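Local coordinates for 2,4-dihydroxyhept-2-ene-1,7-dioic acid aldolase (Kordia algicida OT-1, PDB 6BDE), which belongs to the H-NOX family despite its aldolase name, binds heme, and probably senses nitric oxide, at residues Phe6-Asp11 with Gly71-Ser76; Gly35-Ile40 with Phe45-Gln50; Ile40-Phe45 with Tyr111-Leu116. The protein carries 1 engineered substitution. All coordinates share one frame; numbering follows the deposited sequence.

Interaction 1. Residues Phe6-Asp11 with Gly71-Ser76. Engineered in segment 71-76: Gly71 (natural residue Ala).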
loop_
_atom_site.group_PDB
_atom_site.type_symbol
_atom_site.label_atom_id
_atom_site.label_comp_id
_atom_site.label_asym_id
_atom_site.label_seq_id
_atom_site.Cartn_x
_atom_site.Cartn_y
_atom_site.Cartn_z
ATOM N N PHE A 6 -10.564 4.150 -1.145
ATOM C CA PHE A 6 -11.023 5.452 -0.672
ATOM C C PHE A 6 -11.703 5.338 0.687
ATOM O O PHE A 6 -11.428 6.126 1.598
ATOM C CB PHE A 6 -11.976 6.076 -1.694
ATOM C CG PHE A 6 -11.288 6.642 -2.903
ATOM C CD1 PHE A 6 -10.783 7.933 -2.890
ATOM C CD2 PHE A 6 -11.158 5.889 -4.057
ATOM C CE1 PHE A 6 -10.154 8.457 -4.005
ATOM C CE2 PHE A 6 -10.530 6.406 -5.175
ATOM C CZ PHE A 6 -10.028 7.693 -5.148
ATOM N N THR A 7 -12.598 4.357 0.840
ATOM C CA THR A 7 -13.373 4.246 2.072
ATOM C C THR A 7 -12.484 3.923 3.267
ATOM O O THR A 7 -12.636 4.515 4.342
ATOM C CB THR A 7 -14.464 3.185 1.914
ATOM O OG1 THR A 7 -13.866 1.921 1.602
ATOM C CG2 THR A 7 -15.430 3.575 0.803
ATOM N N GLU A 8 -11.549 2.984 3.100
ATOM C CA GLU A 8 -10.646 2.641 4.194
ATOM C C GLU A 8 -9.699 3.788 4.521
ATOM O O GLU A 8 -9.318 3.963 5.684
ATOM C CB GLU A 8 -9.850 1.383 3.850
ATOM C CG GLU A 8 -10.690 0.119 3.747
ATOM C CD GLU A 8 -11.199 -0.362 5.093
ATOM O OE1 GLU A 8 -10.617 0.027 6.127
ATOM O OE2 GLU A 8 -12.182 -1.132 5.115
ATOM N N PHE A 9 -9.313 4.576 3.515
ATOM C CA PHE A 9 -8.419 5.706 3.753
ATOM C C PHE A 9 -9.111 6.786 4.573
ATOM O O PHE A 9 -8.573 7.249 5.586
ATOM C CB PHE A 9 -7.925 6.270 2.420
ATOM C CG PHE A 9 -7.218 7.593 2.541
ATOM C CD1 PHE A 9 -5.939 7.666 3.067
ATOM C CD2 PHE A 9 -7.832 8.761 2.119
ATOM C CE1 PHE A 9 -5.287 8.883 3.176
ATOM C CE2 PHE A 9 -7.186 9.980 2.226
ATOM C CZ PHE A 9 -5.910 10.040 2.755
ATOM N N LEU A 10 -10.310 7.198 4.154
ATOM C CA LEU A 10 -11.027 8.230 4.893
ATOM C C LEU A 10 -11.447 7.743 6.274
ATOM O O LEU A 10 -11.562 8.548 7.204
ATOM C CB LEU A 10 -12.238 8.703 4.093
ATOM C CG LEU A 10 -11.915 9.314 2.726
ATOM C CD1 LEU A 10 -13.191 9.671 1.981
ATOM C CD2 LEU A 10 -11.013 10.532 2.878
ATOM N N ASP A 11 -11.680 6.437 6.427
ATOM C CA ASP A 11 -11.893 5.881 7.761
ATOM C C ASP A 11 -10.668 6.096 8.639
ATOM O O ASP A 11 -10.791 6.461 9.814
ATOM C CB ASP A 11 -12.224 4.391 7.666
ATOM C CG ASP A 11 -13.678 4.135 7.326
ATOM O OD1 ASP A 11 -14.464 5.104 7.304
ATOM O OD2 ASP A 11 -14.035 2.963 7.079
ATOM N N GLY A 71 -0.816 1.942 4.302
ATOM C CA GLY A 71 -0.453 0.624 3.805
ATOM C C GLY A 71 -0.391 -0.418 4.904
ATOM O O GLY A 71 -0.794 -1.568 4.708
ATOM N N GLU A 72 0.113 -0.033 6.078
ATOM C CA GLU A 72 0.111 -0.951 7.211
ATOM C C GLU A 72 -1.310 -1.255 7.667
ATOM O O GLU A 72 -1.621 -2.398 8.024
ATOM C CB GLU A 72 0.936 -0.370 8.359
ATOM C CG GLU A 72 2.411 -0.204 8.033
ATOM C CD GLU A 72 3.263 0.039 9.262
ATOM O OE1 GLU A 72 2.710 0.453 10.303
ATOM O OE2 GLU A 72 4.489 -0.188 9.187
ATOM N N HIS A 73 -2.187 -0.249 7.650
ATOM C CA HIS A 73 -3.574 -0.474 8.045
ATOM C C HIS A 73 -4.303 -1.349 7.034
ATOM O O HIS A 73 -5.153 -2.165 7.410
ATOM C CB HIS A 73 -4.299 0.861 8.213
ATOM C CG HIS A 73 -5.789 0.732 8.292
ATOM N ND1 HIS A 73 -6.435 0.214 9.394
ATOM C CD2 HIS A 73 -6.760 1.046 7.401
ATOM C CE1 HIS A 73 -7.738 0.219 9.181
ATOM N NE2 HIS A 73 -7.962 0.718 7.979
ATOM N N PHE A 74 -3.987 -1.195 5.745
ATOM C CA PHE A 74 -4.685 -1.963 4.721
ATOM C C PHE A 74 -4.358 -3.448 4.779
ATOM O O PHE A 74 -5.141 -4.261 4.278
ATOM C CB PHE A 74 -4.366 -1.416 3.329
ATOM C CG PHE A 74 -5.316 -1.888 2.265
ATOM C CD1 PHE A 74 -6.598 -1.367 2.182
ATOM C CD2 PHE A 74 -4.935 -2.861 1.356
ATOM C CE1 PHE A 74 -7.478 -1.803 1.209
ATOM C CE2 PHE A 74 -5.810 -3.301 0.380
ATOM C CZ PHE A 74 -7.083 -2.771 0.306
ATOM N N PHE A 75 -3.223 -3.823 5.375
ATOM C CA PHE A 75 -2.918 -5.242 5.530
ATOM C C PHE A 75 -3.940 -5.924 6.428
ATOM O O PHE A 75 -4.303 -7.084 6.199
ATOM C CB PHE A 75 -1.507 -5.424 6.086
ATOM C CG PHE A 75 -1.018 -6.846 6.041
ATOM C CD1 PHE A 75 -0.309 -7.314 4.947
ATOM C CD2 PHE A 75 -1.269 -7.714 7.091
ATOM C CE1 PHE A 75 0.141 -8.621 4.902
ATOM C CE2 PHE A 75 -0.823 -9.021 7.052
ATOM C CZ PHE A 75 -0.117 -9.475 5.955
ATOM N N SER A 76 -4.418 -5.220 7.457
ATOM C CA SER A 76 -5.462 -5.776 8.310
ATOM C C SER A 76 -6.767 -5.957 7.545
ATOM O O SER A 76 -7.527 -6.888 7.833
ATOM C CB SER A 76 -5.678 -4.882 9.531
ATOM O OG SER A 76 -6.290 -3.658 9.166
#

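Interaction 2. Residues Gly35-Ile40 with Phe45-Gln50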
loop_
_atom_site.group_PDB
_atom_site.type_symbol
_atom_site.label_atom_id
_atom_site.label_comp_id
_atom_site.label_asym_id
_atom_site.label_seq_id
_atom_site.Cartn_x
_atom_site.Cartn_y
_atom_site.Cartn_z
ATOM N N GLY A 35 -16.678 13.291 -2.894
ATOM C CA GLY A 35 -16.376 12.703 -1.606
ATOM C C GLY A 35 -17.217 11.516 -1.197
ATOM O O GLY A 35 -17.090 11.056 -0.056
ATOM N N VAL A 36 -18.066 10.998 -2.079
ATOM C CA VAL A 36 -18.924 9.860 -1.769
ATOM C C VAL A 36 -18.424 8.660 -2.561
ATOM O O VAL A 36 -18.429 8.676 -3.799
ATOM C CB VAL A 36 -20.398 10.155 -2.079
ATOM C CG1 VAL A 36 -21.296 9.182 -1.330
ATOM C CG2 VAL A 36 -20.737 11.592 -1.715
ATOM N N TYR A 37 -18.010 7.615 -1.846
ATOM C CA TYR A 37 -17.420 6.435 -2.454
ATOM C C TYR A 37 -18.140 5.180 -1.988
ATOM O O TYR A 37 -18.628 5.104 -0.856
ATOM C CB TYR A 37 -15.930 6.313 -2.112
ATOM C CG TYR A 37 -15.119 7.534 -2.461
ATOM C CD1 TYR A 37 -14.694 7.757 -3.761
ATOM C CD2 TYR A 37 -14.781 8.466 -1.490
ATOM C CE1 TYR A 37 -13.951 8.873 -4.084
ATOM C CE2 TYR A 37 -14.039 9.587 -1.803
ATOM C CZ TYR A 37 -13.627 9.786 -3.102
ATOM O OH TYR A 37 -12.886 10.902 -3.421
ATOM N N THR A 38 -18.195 4.194 -2.878
ATOM C CA THR A 38 -18.663 2.855 -2.558
ATOM C C THR A 38 -17.537 1.862 -2.813
ATOM O O THR A 38 -16.670 2.094 -3.661
ATOM C CB THR A 38 -19.894 2.472 -3.386
ATOM O OG1 THR A 38 -20.205 1.091 -3.165
ATOM C CG2 THR A 38 -19.630 2.691 -4.866
ATOM N N SER A 39 -17.570 0.746 -2.078
ATOM C CA SER A 39 -16.453 -0.198 -2.090
ATOM C C SER A 39 -16.183 -0.748 -3.485
ATOM O O SER A 39 -15.026 -0.973 -3.855
ATOM C CB SER A 39 -16.726 -1.346 -1.120
ATOM O OG SER A 39 -16.744 -0.890 0.219
ATOM N N ILE A 40 -17.233 -0.985 -4.267
ATOM C CA ILE A 40 -17.075 -1.611 -5.574
ATOM C C ILE A 40 -17.026 -0.545 -6.659
ATOM O O ILE A 40 -17.016 -0.859 -7.854
ATOM C CB ILE A 40 -18.202 -2.624 -5.838
ATOM C CG1 ILE A 40 -19.532 -1.897 -6.044
ATOM C CG2 ILE A 40 -18.292 -3.622 -4.693
ATOM C CD1 ILE A 40 -20.498 -2.639 -6.942
ATOM N N PHE A 45 -7.617 8.105 -9.833
ATOM C CA PHE A 45 -6.609 8.253 -8.789
ATOM C C PHE A 45 -6.337 9.719 -8.479
ATOM O O PHE A 45 -5.894 10.046 -7.371
ATOM C CB PHE A 45 -5.313 7.552 -9.194
ATOM C CG PHE A 45 -4.171 7.802 -8.250
ATOM C CD1 PHE A 45 -4.116 7.157 -7.025
ATOM C CD2 PHE A 45 -3.163 8.692 -8.579
ATOM C CE1 PHE A 45 -3.070 7.389 -6.151
ATOM C CE2 PHE A 45 -2.114 8.928 -7.710
ATOM C CZ PHE A 45 -2.069 8.276 -6.493
ATOM N N SER A 46 -6.591 10.613 -9.440
ATOM C CA SER A 46 -6.390 12.040 -9.202
ATOM C C SER A 46 -7.222 12.535 -8.027
ATOM O O SER A 46 -6.858 13.522 -7.380
ATOM C CB SER A 46 -6.727 12.834 -10.464
ATOM O OG SER A 46 -8.072 12.621 -10.853
ATOM N N GLU A 47 -8.339 11.864 -7.740
ATOM C CA GLU A 47 -9.119 12.192 -6.553
ATOM C C GLU A 47 -8.341 11.860 -5.286
ATOM O O GLU A 47 -8.266 12.673 -4.356
ATOM C CB GLU A 47 -10.450 11.443 -6.583
ATOM C CG GLU A 47 -11.541 12.139 -7.379
ATOM C CD GLU A 47 -12.922 11.645 -7.009
ATOM O OE1 GLU A 47 -13.101 11.225 -5.848
ATOM O OE2 GLU A 47 -13.828 11.681 -7.868
ATOM N N MET A 48 -7.746 10.664 -5.235
ATOM C CA MET A 48 -6.970 10.261 -4.066
ATOM C C MET A 48 -5.726 11.127 -3.903
ATOM O O MET A 48 -5.342 11.462 -2.776
ATOM C CB MET A 48 -6.589 8.784 -4.181
ATOM C CG MET A 48 -5.610 8.291 -3.125
ATOM S SD MET A 48 -6.193 8.561 -1.440
ATOM C CE MET A 48 -7.411 7.258 -1.291
ATOM N N LEU A 49 -5.085 11.498 -5.014
ATOM C CA LEU A 49 -3.912 12.364 -4.935
ATOM C C LEU A 49 -4.266 13.715 -4.327
ATOM O O LEU A 49 -3.490 14.276 -3.546
ATOM C CB LEU A 49 -3.295 12.540 -6.323
ATOM C CG LEU A 49 -2.006 13.359 -6.395
ATOM C CD1 LEU A 49 -0.931 12.754 -5.507
ATOM C CD2 LEU A 49 -1.518 13.469 -7.833
ATOM N N GLN A 50 -5.441 14.252 -4.670
ATOM C CA GLN A 50 -5.902 15.490 -4.051
ATOM C C GLN A 50 -6.107 15.305 -2.553
ATOM O O GLN A 50 -5.710 16.157 -1.749
ATOM C CB GLN A 50 -7.200 15.958 -4.709
ATOM C CG GLN A 50 -7.041 16.506 -6.113
ATOM C CD GLN A 50 -8.334 17.090 -6.648
ATOM O OE1 GLN A 50 -8.752 18.175 -6.245
ATOM N NE2 GLN A 50 -8.978 16.366 -7.558
#

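Interaction 3. Residues Ile40-Phe45 with Tyr111-Leu116. With HEM (protoporphyrin IX containing Fe), chain B.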
loop_
_atom_site.group_PDB
_atom_site.type_symbol
_atom_site.label_atom_id
_atom_site.label_comp_id
_atom_site.label_asym_id
_atom_site.label_seq_id
_atom_site.Cartn_x
_atom_site.Cartn_y
_atom_site.Cartn_z
ATOM N N ILE A 40 -17.233 -0.985 -4.267
ATOM C CA ILE A 40 -17.075 -1.611 -5.574
ATOM C C ILE A 40 -17.026 -0.545 -6.659
ATOM O O ILE A 40 -17.016 -0.859 -7.854
ATOM C CB ILE A 40 -18.202 -2.624 -5.838
ATOM C CG1 ILE A 40 -19.532 -1.897 -6.044
ATOM C CG2 ILE A 40 -18.292 -3.622 -4.693
ATOM C CD1 ILE A 40 -20.498 -2.639 -6.942
ATOM N N GLY A 41 -16.989 0.720 -6.254
ATOM C CA GLY A 41 -16.874 1.792 -7.217
ATOM C C GLY A 41 -15.473 1.907 -7.787
ATOM O O GLY A 41 -14.493 1.405 -7.236
ATOM N N THR A 42 -15.385 2.591 -8.925
ATOM C CA THR A 42 -14.116 2.831 -9.602
ATOM C C THR A 42 -13.971 4.327 -9.826
ATOM O O THR A 42 -14.824 4.944 -10.469
ATOM C CB THR A 42 -14.042 2.078 -10.932
ATOM O OG1 THR A 42 -14.140 0.669 -10.689
ATOM C CG2 THR A 42 -12.726 2.373 -11.626
ATOM N N TYR A 43 -12.892 4.902 -9.299
ATOM C CA TYR A 43 -12.694 6.343 -9.299
ATOM C C TYR A 43 -11.286 6.676 -9.768
ATOM O O TYR A 43 -10.362 5.868 -9.639
ATOM C CB TYR A 43 -12.935 6.934 -7.904
ATOM C CG TYR A 43 -14.232 6.483 -7.272
ATOM C CD1 TYR A 43 -14.295 5.314 -6.523
ATOM C CD2 TYR A 43 -15.395 7.222 -7.432
ATOM C CE1 TYR A 43 -15.481 4.898 -5.948
ATOM C CE2 TYR A 43 -16.585 6.814 -6.861
ATOM C CZ TYR A 43 -16.621 5.652 -6.121
ATOM O OH TYR A 43 -17.805 5.246 -5.552
ATOM N N ARG A 44 -11.136 7.881 -10.312
ATOM C CA ARG A 44 -9.838 8.342 -10.781
ATOM C C ARG A 44 -8.874 8.501 -9.613
ATOM O O ARG A 44 -9.250 8.971 -8.536
ATOM C CB ARG A 44 -9.983 9.673 -11.521
ATOM C CG ARG A 44 -10.710 9.585 -12.857
ATOM C CD ARG A 44 -10.369 8.303 -13.594
ATOM N NE ARG A 44 -11.454 7.329 -13.523
ATOM C CZ ARG A 44 -11.272 6.015 -13.439
ATOM N NH1 ARG A 44 -10.045 5.514 -13.414
ATOM N NH2 ARG A 44 -12.318 5.202 -13.379
ATOM N N PHE A 45 -7.617 8.105 -9.833
ATOM C CA PHE A 45 -6.609 8.253 -8.789
ATOM C C PHE A 45 -6.337 9.719 -8.479
ATOM O O PHE A 45 -5.894 10.046 -7.371
ATOM C CB PHE A 45 -5.313 7.552 -9.194
ATOM C CG PHE A 45 -4.171 7.802 -8.250
ATOM C CD1 PHE A 45 -4.116 7.157 -7.025
ATOM C CD2 PHE A 45 -3.163 8.692 -8.579
ATOM C CE1 PHE A 45 -3.070 7.389 -6.151
ATOM C CE2 PHE A 45 -2.114 8.928 -7.710
ATOM C CZ PHE A 45 -2.069 8.276 -6.493
ATOM N N TYR A 111 -11.620 -7.563 -8.751
ATOM C CA TYR A 111 -11.965 -6.289 -9.382
ATOM C C TYR A 111 -11.394 -6.269 -10.791
ATOM O O TYR A 111 -10.204 -5.956 -10.976
ATOM C CB TYR A 111 -11.427 -5.116 -8.563
ATOM C CG TYR A 111 -11.860 -5.130 -7.109
ATOM C CD1 TYR A 111 -13.180 -4.888 -6.755
ATOM C CD2 TYR A 111 -10.948 -5.392 -6.094
ATOM C CE1 TYR A 111 -13.582 -4.903 -5.434
ATOM C CE2 TYR A 111 -11.341 -5.410 -4.767
ATOM C CZ TYR A 111 -12.660 -5.166 -4.443
ATOM O OH TYR A 111 -13.059 -5.182 -3.126
ATOM N N PRO A 112 -12.184 -6.604 -11.814
ATOM C CA PRO A 112 -11.664 -6.539 -13.191
ATOM C C PRO A 112 -11.232 -5.147 -13.604
ATOM O O PRO A 112 -10.390 -5.017 -14.500
ATOM C CB PRO A 112 -12.842 -7.042 -14.040
ATOM C CG PRO A 112 -14.049 -6.888 -13.161
ATOM C CD PRO A 112 -13.563 -7.114 -11.765
ATOM N N ASP A 113 -11.769 -4.105 -12.975
ATOM C CA ASP A 113 -11.368 -2.733 -13.244
ATOM C C ASP A 113 -10.210 -2.274 -12.365
ATOM O O ASP A 113 -9.945 -1.070 -12.290
ATOM C CB ASP A 113 -12.559 -1.789 -13.057
ATOM C CG ASP A 113 -13.660 -2.032 -14.067
ATOM O OD1 ASP A 113 -13.384 -2.655 -15.114
ATOM O OD2 ASP A 113 -14.805 -1.603 -13.813
ATOM N N ALA A 114 -9.522 -3.200 -11.702
ATOM C CA ALA A 114 -8.434 -2.823 -10.811
ATOM C C ALA A 114 -7.289 -2.197 -11.593
ATOM O O ALA A 114 -6.982 -2.605 -12.717
ATOM C CB ALA A 114 -7.931 -4.040 -10.034
ATOM N N GLU A 115 -6.663 -1.190 -10.993
ATOM C CA GLU A 115 -5.484 -0.536 -11.550
ATOM C C GLU A 115 -4.341 -0.793 -10.574
ATOM O O GLU A 115 -4.261 -0.163 -9.514
ATOM C CB GLU A 115 -5.738 0.951 -11.777
ATOM C CG GLU A 115 -6.814 1.211 -12.823
ATOM C CD GLU A 115 -7.135 2.682 -12.995
ATOM O OE1 GLU A 115 -6.226 3.517 -12.808
ATOM O OE2 GLU A 115 -8.299 3.002 -13.318
ATOM N N LEU A 116 -3.468 -1.729 -10.933
ATOM C CA LEU A 116 -2.470 -2.275 -10.034
ATOM C C LEU A 116 -1.062 -1.934 -10.510
ATOM O O LEU A 116 -0.845 -1.698 -11.702
ATOM C CB LEU A 116 -2.624 -3.798 -9.934
ATOM C CG LEU A 116 -3.999 -4.277 -9.465
ATOM C CD1 LEU A 116 -4.220 -5.733 -9.841
ATOM C CD2 LEU A 116 -4.146 -4.078 -7.965
HETATM C CHA HEM B . -3.368 -1.549 -5.127
HETATM C CHB HEM B . -5.707 -6.067 -3.232
HETATM C CHC HEM B . -0.830 -7.830 -1.365
HETATM C CHD HEM B . 1.476 -3.184 -3.047
HETATM C C1A HEM B . -4.201 -2.925 -4.565
HETATM C C2A HEM B . -5.589 -2.663 -4.639
HETATM C C3A HEM B . -6.158 -3.778 -4.173
HETATM C C4A HEM B . -5.075 -4.619 -3.849
HETATM C CMA HEM B . -7.649 -4.076 -4.031
HETATM C CAA HEM B . -6.285 -1.407 -5.163
HETATM C CBA HEM B . -6.504 -1.583 -6.668
HETATM C CGA HEM B . -7.317 -0.431 -7.251
HETATM O O1A HEM B . -7.758 -0.508 -8.429
HETATM O O2A HEM B . -7.551 0.596 -6.560
HETATM C C1B HEM B . -4.392 -6.796 -2.540
HETATM C C2B HEM B . -4.616 -7.998 -1.602
HETATM C C3B HEM B . -3.321 -8.399 -1.160
HETATM C C4B HEM B . -2.377 -7.449 -1.836
HETATM C CMB HEM B . -5.958 -8.632 -1.236
HETATM C CAB HEM B . -2.952 -9.548 -0.226
HETATM C CBB HEM B . -3.316 -10.782 -0.504
HETATM C C1C HEM B . 0.031 -6.414 -1.801
HETATM C C2C HEM B . 1.284 -6.376 -1.151
HETATM C C3C HEM B . 1.846 -5.229 -1.570
HETATM C C4C HEM B . 0.898 -4.663 -2.443
HETATM C CMC HEM B . 1.871 -7.408 -0.192
HETATM C CAC HEM B . 3.215 -4.669 -1.196
HETATM C CBC HEM B . 4.213 -4.769 -2.046
HETATM C C1D HEM B . 0.094 -2.505 -3.706
HETATM C C2D HEM B . 0.346 -1.042 -3.984
HETATM C C3D HEM B . -0.876 -0.560 -4.526
HETATM C C4D HEM B . -1.840 -1.766 -4.553
HETATM C CMD HEM B . 1.631 -0.249 -3.756
HETATM C CAD HEM B . -1.166 0.867 -4.990
HETATM C CBD HEM B . -1.468 0.908 -6.485
HETATM C CGD HEM B . -0.198 1.285 -7.239
HETATM O O1D HEM B . 0.909 1.268 -6.640
HETATM O O2D HEM B . -0.264 1.605 -8.454
HETATM N NA HEM B . -3.768 -4.130 -4.002
HETATM N NB HEM B . -2.924 -6.344 -2.667
HETATM N NC HEM B . -0.330 -5.323 -2.600
HETATM N ND HEM B . -1.265 -3.064 -3.946
HETATM FE FE HEM B . -1.939 -4.961 -3.763
HETATM O O HOH W 1 -7.629 5.841 -11.727
#

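Interaction 1. Residues Phe6-Asp11 with Gly71-Ser76
Glu8 and His73 join helix 3-17 to helix 63-81. The Glu8 CB starts toward the other helix and lies 4.6 Å from Phe74 CD1, a loose approach to that ring. CG is set beside the backbone N, with chi1 at -67°. It comes 4.5 Å from Phe74 CE1. A bend at chi2 then turns the carboxylate away from the Phe74 ring and toward His73. CD carries two oxygens, and OE1 makes the contact. It lies at the edge of the imidazole, near the ring plane, and accepts a weak hydrogen bond of 3.3 Å from His73 NE2. The carboxylate and the ring are turned 39° apart, and the two side chains cross at about a right angle. The closest CA atoms, of Glu8 and Phe74, are 7.6 Å apart. On the same helix as His73, its carbonyl O accepts a hydrogen bond of 2.6 Å from Ser76 OG, in the carbonyl plane. Glu8 also touches Tyr70 and Val77 of helix 63-81. The Glu8 side chain is about 9 Å from the heme. The pair is a polar surface bridge from the N-terminal helix to the helix that carries the glycine hinge of the H-NOX fold, where Gly71 is an engineered replacement for the natural alanine.

Interaction 2. Residues Gly35-Ile40 with Phe45-Gln50
Tyr37 and Glu47 meet because each side chain leaves its backbone with CG beside the N, at chi1 -55° for Tyr37 and -85° for Glu47. Beyond CG the glutamate is extended, and this carries its carboxylate out to the phenol. The contact ties the loop between helices 19-27 and 45-59 of the H-NOX fold to helix 45-59 itself. Tyr37 OH donates a very short hydrogen bond of 2.5 Å to Glu47 OE1. The two side chains run past each other in opposite directions, and OE1 comes to the phenol at the edge of the ring, near its plane. The ring and carboxylate planes are 52° apart. The carboxyl carbon stands farther off, with Glu47 CD 3.7 Å from Tyr37 OH.

Glu47 is buried, and its OE1 is gripped twice, since Ser33 OG also bonds to it. Ser33 OG in turn bonds Gly35 N, which links the carboxylate to the loop backbone. The two hydroxyls, of Tyr37 and Ser33, would be expected to stabilise a negative charge on the glutamate. One turn along the helix from Glu47, Gln50 NE2 bonds Glu30 O, a second tie to the same loop. The Tyr37 ring is held as well. It stacks with Phe6 of helix 3-17 and meets Tyr43 edge-to-face. It also touches Thr7 and Leu10 of helix 3-17, so this one side chain contacts two helices. At the ring edge Glu47 OE1 lies 3.1 Å from Tyr37 CE1, beside the carbon that bears the hydroxyl.

Interaction 3. Residues Ile40-Phe45 with Tyr111-Leu116
Arg44 and Glu115 form a salt bridge beside the heme site of this H-NOX fold. Arg44 NH1 donates to Glu115 OE2 at 3.1 Å. The oxygen uses its syn lone pair and lies in the guanidinium plane, with the two flat groups 15° apart. Arg44 points away at its CB, but bends at chi2 and chi3 bring its end back.

Water 1 adds a second link. It donates to Glu115 OE1 at 2.9 Å and accepts from Phe45 N at 3.0 Å. Glu115 OE1 also has a long, weak ion pair with Arg137. Replacing Glu115 by alanine is likely to leave Arg44 without its carboxylate mate and water 1 without one of its acceptors.

Van der Waals contact is slight. Thr42 OG1 lies 3.8 Å from Asp113 CB, while its hydrogen bond goes to Lys2 NZ.

The type I turn from Tyr111 to Ala114, closed by Ala114 N to Tyr111 O, leads into the heme contacts. Leu116 CD2 packs 3.6 Å from heme C1A. The backbone Glu115 N donates to propionate oxygen O1A at 2.9 Å, nearly straight at 172°.

All three interactions belong to the H-NOX domain. Along the chain come 6-11, the loop 35-45, helix 45-59, then 71-76 and 111-116. The centres of interactions 2 and 3 are about 10 Å apart, and they share Ile40 and Phe45. Interaction 1 is about 13 Å from interaction 2 and 15 Å from interaction 3. Helix 3-17 connects them, because Phe6 packs on Tyr37, Met48 and Tyr43. Thr38 N to Tyr43 OH, a probable hydrogen bond, ties the loop to itself. The loop thus joins the N-terminal helices to the segment 111-116, which holds a heme propionate, while interaction 1 joins the first helix to helix 63-81.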